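Local coordinates for putative modification methylase (Thermus thermophilus, PDB 2ZIG), which probably transfers a methyl group from S-adenosyl-L-methionine to the N4 atom of cytosine in DNA, at residues Gly27-Val32 / Asp77-Glu82; Phe36-Val41 / Val83-Val88. One frame throughout, in Å; residues are numbered along the deposited sequence.

Interaction 1 (Gly27-Val32 / Asp77-Glu82); sequences GDAREV and DRVWRE
Arg30 lays the aliphatic part of its side chain against helix 66-86, between Arg78 and Glu82. Its CG is 3.7 Å from CB of Arg78 and also touches that residue's backbone carbonyl oxygen. One carbon further out, CD of Arg30 meets CG of Glu82 at 3.8 Å. The torsions explain this path. CG stands anti to the backbone N (chi1 -154°), and bends at chi2 and chi3 then turn the guanidinium back toward the end of Arg78. There NH1 of Arg30 comes within 3.8 Å of NH1 of Arg78. The two guanidinium planes are 77° apart, and Arg78 NH1 lies at the edge of the Arg30 group. Two like charges this close are likely to repel each other to some degree, though the setting is near the surface. The carboxylate of Glu82 turns elsewhere and forms a salt bridge with Arg85. Deeper in, CB of Ala29 meets CG2 of Val79 at 4.1 Å, a small apolar contact. Phe243 touches both of these side chains.

The segment 27-32 joins the end of strand 22-26 to helix 29-34, in the Rossmann-like fold of S-adenosyl-L-methionine-dependent methyltransferases. Asp28 and Ala29 bind S-adenosyl-L-methionine in this protein, so segment 27-32 contributes directly to the cofactor site.

Asp28 is the N-cap of the short helix. Its OD1 accepts from N of Glu31 at 3.1 Å, in a nearly straight bond that uses the anti lone pair. The Asp28 backbone oxygen accepts from N of Val32 in the first helical turn. Ala29 and Arg30 follow directly as the first helical residues. Gly27 precedes the cap, with a backbone hydrogen bond to Glu264, another residue of the cofactor site.

Interaction 2 (Phe36-Val41 / Val83-Val88); sequences FPEASV and VFRLLV
Backbone hydrogen bonds tie Ala39 and Val41 to the end of helix 66-86. Ala39 N donates to O of Arg85 at 2.9 Å. Val41 N donates to O of Leu86 at 2.8 Å. The same oxygen receives a weak bond from Ser40 N. The bonds from Ala39, Ser40 and Val41 thus end on the last carbonyls of the helix, as the chain passes into strand 87-88. Val88 N returns a bond to O of Val41 at 2.8 Å, and Val41 pairs with Leu87 in a parallel beta bridge. Within the turn, Ser40 OG donates to O of Pro37 at 2.6 Å.

Among polar side chains, Arg85 reaches across. Its CG is anti to the backbone N (chi1 -155°), and bends at chi2 and chi3 bring NH1 to O of Phe36 at 2.6 Å. That oxygen lies 31° out of the guanidinium plane. NH2 forms a salt bridge with Glu82. Within the helix segment, Leu86 CD1 covers one face of the guanidinium, over its centre. A leucine in place of Arg85 would probably leave the Phe36 carbonyl without this donor and Glu82 without its charged mate.

Contacts between carbon atoms form the third group. CB of Glu38 rests on CD of Arg85 at 3.5 Å, while its carboxylate stays away from the guanidinium. Leu86 CD2 meets CD2 of Phe36 at 4.2 Å, at the edge of the ring. Val41 sets CG2 against CB of Leu86 and CG1 against CD1 of Leu87.

Segment 36-41 is the helix-to-strand connection of a Rossmann-like methyltransferase fold. It leads from helix 29-34 into the parallel strand 41-46, beside strand 91-97 in the central sheet. Val41 and Leu86 both pack on Leu240 of strand 238-241, and Leu87 reaches Val44.

How the interactions relate
Both interactions use helix 66-86, and their centres lie 12 Å apart on the same side of the chain's centre. Along the chain the order is 27-32, 36-41, 77-82 and 83-88, so the segments alternate. Helix 29-34 and the loop after it meet successive parts of helix 66-86 and strand 87-88. Interaction 1 joins the start of helix 29-34 to the long helix, at residues that bind the cofactor. Interaction 2 lies at the C-terminal end of the long helix, where strands 41-46 and 87-88 start. Segments 77-82 and 83-88 run on directly from one another. Together the two contacts join helix 66-86 to the chain between strands 22-26 and 41-46.

Interaction 1 (Gly27-Val32 / Asp77-Glu82)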
ATOM      1  N   GLY B  27     -13.492 -24.359  12.420  1.00 36.80           N
ATOM      2  CA  GLY B  27     -12.618 -24.308  13.577  1.00 37.40           C
ATOM      3  C   GLY B  27     -11.696 -23.106  13.591  1.00 38.69           C
ATOM      4  O   GLY B  27     -11.981 -22.066  12.991  1.00 38.10           O
ATOM      5  N   ASP B  28     -10.578 -23.253  14.290  1.00 39.34           N
ATOM      6  CA  ASP B  28      -9.595 -22.193  14.395  1.00 38.71           C
ATOM      7  C   ASP B  28      -8.567 -22.331  13.282  1.00 39.21           C
ATOM      8  O   ASP B  28      -7.887 -23.350  13.177  1.00 38.25           O
ATOM      9  CB  ASP B  28      -8.914 -22.253  15.758  1.00 38.55           C
ATOM     10  CG  ASP B  28      -7.810 -21.239  15.894  1.00 37.63           C
ATOM     11  OD1 ASP B  28      -6.645 -21.578  15.598  1.00 39.26           O
ATOM     12  OD2 ASP B  28      -8.115 -20.099  16.284  1.00 39.84           O
ATOM     13  N   ALA B  29      -8.467 -21.286  12.462  1.00 39.82           N
ATOM     14  CA  ALA B  29      -7.556 -21.240  11.318  1.00 38.86           C
ATOM     15  C   ALA B  29      -6.160 -21.817  11.562  1.00 39.66           C
ATOM     16  O   ALA B  29      -5.704 -22.688  10.820  1.00 37.99           O
ATOM     17  CB  ALA B  29      -7.444 -19.806  10.820  1.00 36.31           C
ATOM     18  N   ARG B  30      -5.482 -21.329  12.595  1.00 41.31           N
ATOM     19  CA  ARG B  30      -4.130 -21.791  12.907  1.00 42.24           C
ATOM     20  C   ARG B  30      -4.100 -23.285  13.208  1.00 42.59           C
ATOM     21  O   ARG B  30      -3.337 -24.045  12.598  1.00 41.20           O
ATOM     22  CB  ARG B  30      -3.585 -21.028  14.109  1.00 44.67           C
ATOM     23  CG  ARG B  30      -2.066 -20.938  14.172  1.00 48.79           C
ATOM     24  CD  ARG B  30      -1.383 -22.297  14.209  1.00 53.76           C
ATOM     25  NE  ARG B  30      -1.900 -23.172  15.262  1.00 55.93           N
ATOM     26  CZ  ARG B  30      -2.075 -22.806  16.527  1.00 56.13           C
ATOM     27  NH1 ARG B  30      -1.781 -21.570  16.912  1.00 56.80           N
ATOM     28  NH2 ARG B  30      -2.544 -23.680  17.408  1.00 56.68           N
ATOM     29  N   GLU B  31      -4.935 -23.697  14.154  1.00 42.03           N
ATOM     30  CA  GLU B  31      -5.010 -25.094  14.558  1.00 42.90           C
ATOM     31  C   GLU B  31      -5.310 -26.038  13.396  1.00 41.51           C
ATOM     32  O   GLU B  31      -4.630 -27.044  13.220  1.00 39.72           O
ATOM     33  CB  GLU B  31      -6.072 -25.258  15.643  1.00 45.75           C
ATOM     34  CG  GLU B  31      -5.854 -24.346  16.839  1.00 51.05           C
ATOM     35  CD  GLU B  31      -6.846 -24.599  17.959  1.00 54.36           C
ATOM     36  OE1 GLU B  31      -6.847 -23.825  18.946  1.00 55.23           O
ATOM     37  OE2 GLU B  31      -7.622 -25.574  17.850  1.00 54.46           O
ATOM     38  N   VAL B  32      -6.328 -25.710  12.605  1.00 40.64           N
ATOM     39  CA  VAL B  32      -6.706 -26.548  11.473  1.00 38.10           C
ATOM     40  C   VAL B  32      -5.604 -26.602  10.423  1.00 38.42           C
ATOM     41  O   VAL B  32      -5.227 -27.678   9.963  1.00 35.80           O
ATOM     42  CB  VAL B  32      -8.010 -26.046  10.821  1.00 39.27           C
ATOM     43  CG1 VAL B  32      -8.345 -26.883   9.594  1.00 37.65           C
ATOM     44  CG2 VAL B  32      -9.148 -26.118  11.833  1.00 36.70           C
ATOM     45  N   ASP B  77      -0.434 -13.314  11.994  1.00 33.79           N
ATOM     46  CA  ASP B  77       0.891 -13.869  11.741  1.00 35.49           C
ATOM     47  C   ASP B  77       0.980 -15.381  11.961  1.00 35.90           C
ATOM     48  O   ASP B  77       1.682 -16.082  11.229  1.00 35.91           O
ATOM     49  CB  ASP B  77       1.936 -13.153  12.601  1.00 36.39           C
ATOM     50  CG  ASP B  77       2.404 -11.846  11.985  1.00 38.61           C
ATOM     51  OD1 ASP B  77       1.773 -11.386  11.007  1.00 37.17           O
ATOM     52  OD2 ASP B  77       3.401 -11.276  12.475  1.00 36.55           O
ATOM     53  N   ARG B  78       0.272 -15.888  12.962  1.00 35.25           N
ATOM     54  CA  ARG B  78       0.300 -17.320  13.227  1.00 35.75           C
ATOM     55  C   ARG B  78      -0.375 -18.078  12.087  1.00 35.58           C
ATOM     56  O   ARG B  78      -0.073 -19.251  11.834  1.00 34.67           O
ATOM     57  CB  ARG B  78      -0.390 -17.628  14.551  1.00 37.07           C
ATOM     58  CG  ARG B  78       0.422 -17.230  15.777  1.00 41.98           C
ATOM     59  CD  ARG B  78      -0.282 -17.688  17.047  1.00 45.35           C
ATOM     60  NE  ARG B  78      -1.633 -17.140  17.120  1.00 48.04           N
ATOM     61  CZ  ARG B  78      -2.532 -17.472  18.041  1.00 50.76           C
ATOM     62  NH1 ARG B  78      -2.227 -18.359  18.981  1.00 50.09           N
ATOM     63  NH2 ARG B  78      -3.740 -16.918  18.017  1.00 50.71           N
ATOM     64  N   VAL B  79      -1.292 -17.399  11.404  1.00 33.65           N
ATOM     65  CA  VAL B  79      -1.988 -17.991  10.270  1.00 33.38           C
ATOM     66  C   VAL B  79      -1.072 -17.938   9.046  1.00 32.72           C
ATOM     67  O   VAL B  79      -0.926 -18.926   8.324  1.00 33.58           O
ATOM     68  CB  VAL B  79      -3.288 -17.227   9.959  1.00 34.08           C
ATOM     69  CG1 VAL B  79      -3.950 -17.798   8.712  1.00 35.40           C
ATOM     70  CG2 VAL B  79      -4.228 -17.310  11.153  1.00 33.40           C
ATOM     71  N   TRP B  80      -0.444 -16.786   8.823  1.00 31.92           N
ATOM     72  CA  TRP B  80       0.458 -16.617   7.684  1.00 32.08           C
ATOM     73  C   TRP B  80       1.608 -17.632   7.789  1.00 33.28           C
ATOM     74  O   TRP B  80       2.119 -18.114   6.770  1.00 34.19           O
ATOM     75  CB  TRP B  80       1.030 -15.184   7.643  1.00 29.61           C
ATOM     76  CG  TRP B  80       0.016 -14.050   7.692  1.00 27.68           C
ATOM     77  CD1 TRP B  80       0.193 -12.833   8.289  1.00 26.98           C
ATOM     78  CD2 TRP B  80      -1.305 -14.021   7.119  1.00 26.41           C
ATOM     79  NE1 TRP B  80      -0.928 -12.056   8.131  1.00 27.05           N
ATOM     80  CE2 TRP B  80      -1.862 -12.757   7.417  1.00 26.42           C
ATOM     81  CE3 TRP B  80      -2.072 -14.939   6.386  1.00 26.57           C
ATOM     82  CZ2 TRP B  80      -3.154 -12.387   7.007  1.00 27.74           C
ATOM     83  CZ3 TRP B  80      -3.353 -14.573   5.980  1.00 25.05           C
ATOM     84  CH2 TRP B  80      -3.880 -13.305   6.293  1.00 27.06           C
ATOM     85  N   ARG B  81       2.015 -17.954   9.018  1.00 35.91           N
ATOM     86  CA  ARG B  81       3.099 -18.925   9.239  1.00 36.48           C
ATOM     87  C   ARG B  81       2.721 -20.291   8.696  1.00 35.05           C
ATOM     88  O   ARG B  81       3.513 -20.930   8.014  1.00 36.19           O
ATOM     89  CB  ARG B  81       3.433 -19.074  10.723  1.00 38.64           C
ATOM     90  CG  ARG B  81       4.369 -18.022  11.267  1.00 44.28           C
ATOM     91  CD  ARG B  81       5.081 -18.520  12.520  1.00 46.75           C
ATOM     92  NE  ARG B  81       5.913 -17.474  13.109  1.00 50.13           N
ATOM     93  CZ  ARG B  81       5.435 -16.361  13.657  1.00 51.14           C
ATOM     94  NH1 ARG B  81       4.124 -16.150  13.698  1.00 51.05           N
ATOM     95  NH2 ARG B  81       6.268 -15.451  14.148  1.00 51.97           N
ATOM     96  N   GLU B  82       1.517 -20.747   9.017  1.00 33.30           N
ATOM     97  CA  GLU B  82       1.053 -22.037   8.520  1.00 35.60           C
ATOM     98  C   GLU B  82       0.893 -21.980   7.004  1.00 34.73           C
ATOM     99  O   GLU B  82       1.238 -22.932   6.302  1.00 35.32           O
ATOM    100  CB  GLU B  82      -0.287 -22.423   9.160  1.00 38.00           C
ATOM    101  CG  GLU B  82      -0.182 -22.884  10.605  1.00 41.63           C
ATOM    102  CD  GLU B  82       0.868 -23.964  10.788  1.00 41.59           C
ATOM    103  OE1 GLU B  82       0.838 -24.961  10.043  1.00 41.82           O
ATOM    104  OE2 GLU B  82       1.726 -23.814  11.679  1.00 46.11           O
TER

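Interaction 2 (Phe36-Val41 / Val83-Val88)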
ATOM      1  N   PHE B  36      -2.554 -29.768   8.403  1.00 37.62           N
ATOM      2  CA  PHE B  36      -2.445 -30.132   6.991  1.00 37.30           C
ATOM      3  C   PHE B  36      -0.975 -30.322   6.633  1.00 37.76           C
ATOM      4  O   PHE B  36      -0.105 -29.642   7.178  1.00 35.17           O
ATOM      5  CB  PHE B  36      -3.032 -29.046   6.077  1.00 37.97           C
ATOM      6  CG  PHE B  36      -4.494 -28.784   6.291  1.00 37.22           C
ATOM      7  CD1 PHE B  36      -5.347 -29.796   6.718  1.00 39.62           C
ATOM      8  CD2 PHE B  36      -5.026 -27.528   6.025  1.00 37.84           C
ATOM      9  CE1 PHE B  36      -6.716 -29.563   6.878  1.00 38.75           C
ATOM     10  CE2 PHE B  36      -6.391 -27.281   6.179  1.00 37.28           C
ATOM     11  CZ  PHE B  36      -7.237 -28.300   6.607  1.00 39.40           C
ATOM     12  N   PRO B  37      -0.682 -31.244   5.700  1.00 39.06           N
ATOM     13  CA  PRO B  37       0.690 -31.533   5.261  1.00 39.01           C
ATOM     14  C   PRO B  37       1.350 -30.356   4.553  1.00 39.92           C
ATOM     15  O   PRO B  37       0.695 -29.606   3.827  1.00 41.52           O
ATOM     16  CB  PRO B  37       0.510 -32.733   4.340  1.00 38.81           C
ATOM     17  CG  PRO B  37      -0.848 -32.495   3.752  1.00 39.07           C
ATOM     18  CD  PRO B  37      -1.657 -32.046   4.941  1.00 38.17           C
ATOM     19  N   GLU B  38       2.654 -30.208   4.764  1.00 40.17           N
ATOM     20  CA  GLU B  38       3.420 -29.128   4.159  1.00 39.92           C
ATOM     21  C   GLU B  38       3.435 -29.207   2.639  1.00 39.24           C
ATOM     22  O   GLU B  38       3.261 -30.274   2.058  1.00 39.71           O
ATOM     23  CB  GLU B  38       4.854 -29.149   4.679  1.00 41.37           C
ATOM     24  CG  GLU B  38       5.769 -28.141   3.997  1.00 47.37           C
ATOM     25  CD  GLU B  38       7.220 -28.293   4.414  1.00 49.97           C
ATOM     26  OE1 GLU B  38       7.743 -29.425   4.329  1.00 51.55           O
ATOM     27  OE2 GLU B  38       7.835 -27.283   4.819  1.00 51.84           O
ATOM     28  N   ALA B  39       3.647 -28.060   2.005  1.00 38.15           N
ATOM     29  CA  ALA B  39       3.701 -27.962   0.554  1.00 35.53           C
ATOM     30  C   ALA B  39       2.548 -28.674  -0.137  1.00 34.26           C
ATOM     31  O   ALA B  39       2.750 -29.345  -1.144  1.00 35.11           O
ATOM     32  CB  ALA B  39       5.022 -28.508   0.050  1.00 35.92           C
ATOM     33  N   SER B  40       1.341 -28.524   0.399  1.00 31.91           N
ATOM     34  CA  SER B  40       0.169 -29.155  -0.189  1.00 32.07           C
ATOM     35  C   SER B  40      -0.821 -28.144  -0.780  1.00 33.07           C
ATOM     36  O   SER B  40      -1.833 -28.538  -1.353  1.00 32.26           O
ATOM     37  CB  SER B  40      -0.552 -30.007   0.859  1.00 32.91           C
ATOM     38  OG  SER B  40      -1.017 -29.215   1.941  1.00 31.67           O
ATOM     39  N   VAL B  41      -0.534 -26.850  -0.638  1.00 32.41           N
ATOM     40  CA  VAL B  41      -1.425 -25.806  -1.151  1.00 30.51           C
ATOM     41  C   VAL B  41      -0.735 -24.950  -2.207  1.00 29.69           C
ATOM     42  O   VAL B  41       0.415 -24.549  -2.043  1.00 28.26           O
ATOM     43  CB  VAL B  41      -1.933 -24.903  -0.006  1.00 30.68           C
ATOM     44  CG1 VAL B  41      -2.708 -23.719  -0.571  1.00 33.68           C
ATOM     45  CG2 VAL B  41      -2.820 -25.711   0.925  1.00 28.33           C
ATOM     46  N   VAL B  83       0.362 -20.867   6.501  1.00 33.53           N
ATOM     47  CA  VAL B  83       0.181 -20.710   5.064  1.00 30.58           C
ATOM     48  C   VAL B  83       1.527 -20.873   4.367  1.00 29.58           C
ATOM     49  O   VAL B  83       1.631 -21.557   3.355  1.00 29.63           O
ATOM     50  CB  VAL B  83      -0.393 -19.315   4.699  1.00 30.73           C
ATOM     51  CG1 VAL B  83      -0.244 -19.062   3.183  1.00 24.31           C
ATOM     52  CG2 VAL B  83      -1.862 -19.240   5.106  1.00 27.98           C
ATOM     53  N   PHE B  84       2.561 -20.253   4.921  1.00 29.26           N
ATOM     54  CA  PHE B  84       3.881 -20.339   4.318  1.00 30.58           C
ATOM     55  C   PHE B  84       4.363 -21.785   4.251  1.00 32.00           C
ATOM     56  O   PHE B  84       5.058 -22.184   3.313  1.00 32.87           O
ATOM     57  CB  PHE B  84       4.873 -19.488   5.106  1.00 29.47           C
ATOM     58  CG  PHE B  84       6.263 -19.485   4.529  1.00 32.35           C
ATOM     59  CD1 PHE B  84       7.188 -20.460   4.890  1.00 33.18           C
ATOM     60  CD2 PHE B  84       6.644 -18.518   3.609  1.00 31.98           C
ATOM     61  CE1 PHE B  84       8.475 -20.469   4.339  1.00 30.54           C
ATOM     62  CE2 PHE B  84       7.924 -18.524   3.057  1.00 33.04           C
ATOM     63  CZ  PHE B  84       8.838 -19.504   3.426  1.00 32.26           C
ATOM     64  N   ARG B  85       3.976 -22.569   5.247  1.00 31.41           N
ATOM     65  CA  ARG B  85       4.373 -23.963   5.319  1.00 33.08           C
ATOM     66  C   ARG B  85       3.539 -24.828   4.374  1.00 33.59           C
ATOM     67  O   ARG B  85       4.053 -25.754   3.746  1.00 33.20           O
ATOM     68  CB  ARG B  85       4.229 -24.449   6.761  1.00 34.06           C
ATOM     69  CG  ARG B  85       5.108 -25.618   7.117  1.00 35.96           C
ATOM     70  CD  ARG B  85       4.285 -26.862   7.279  1.00 38.33           C
ATOM     71  NE  ARG B  85       3.166 -26.649   8.187  1.00 36.92           N
ATOM     72  CZ  ARG B  85       2.215 -27.550   8.404  1.00 38.32           C
ATOM     73  NH1 ARG B  85       2.262 -28.719   7.780  1.00 34.93           N
ATOM     74  NH2 ARG B  85       1.207 -27.275   9.223  1.00 38.85           N
ATOM     75  N   LEU B  86       2.251 -24.518   4.276  1.00 33.38           N
ATOM     76  CA  LEU B  86       1.341 -25.257   3.411  1.00 34.50           C
ATOM     77  C   LEU B  86       1.605 -24.974   1.932  1.00 35.09           C
ATOM     78  O   LEU B  86       1.502 -25.858   1.082  1.00 36.13           O
ATOM     79  CB  LEU B  86      -0.106 -24.886   3.749  1.00 35.28           C
ATOM     80  CG  LEU B  86      -0.847 -25.600   4.882  1.00 36.20           C
ATOM     81  CD1 LEU B  86       0.087 -25.915   6.025  1.00 38.61           C
ATOM     82  CD2 LEU B  86      -1.996 -24.726   5.347  1.00 35.89           C
ATOM     83  N   LEU B  87       1.949 -23.733   1.630  1.00 35.08           N
ATOM     84  CA  LEU B  87       2.212 -23.317   0.259  1.00 34.24           C
ATOM     85  C   LEU B  87       3.350 -24.117  -0.386  1.00 34.91           C
ATOM     86  O   LEU B  87       4.348 -24.446   0.271  1.00 34.35           O
ATOM     87  CB  LEU B  87       2.561 -21.827   0.258  1.00 34.81           C
ATOM     88  CG  LEU B  87       1.857 -20.837  -0.675  1.00 35.31           C
ATOM     89  CD1 LEU B  87       0.347 -21.007  -0.628  1.00 31.75           C
ATOM     90  CD2 LEU B  87       2.257 -19.423  -0.258  1.00 31.46           C
ATOM     91  N   VAL B  88       3.191 -24.445  -1.665  1.00 32.48           N
ATOM     92  CA  VAL B  88       4.232 -25.157  -2.386  1.00 31.86           C
ATOM     93  C   VAL B  88       5.186 -24.068  -2.852  1.00 34.06           C
ATOM     94  O   VAL B  88       4.762 -22.948  -3.140  1.00 32.88           O
ATOM     95  CB  VAL B  88       3.687 -25.899  -3.628  1.00 32.24           C
ATOM     96  CG1 VAL B  88       2.621 -26.892  -3.219  1.00 29.85           C
ATOM     97  CG2 VAL B  88       3.133 -24.901  -4.639  1.00 31.92           C
TER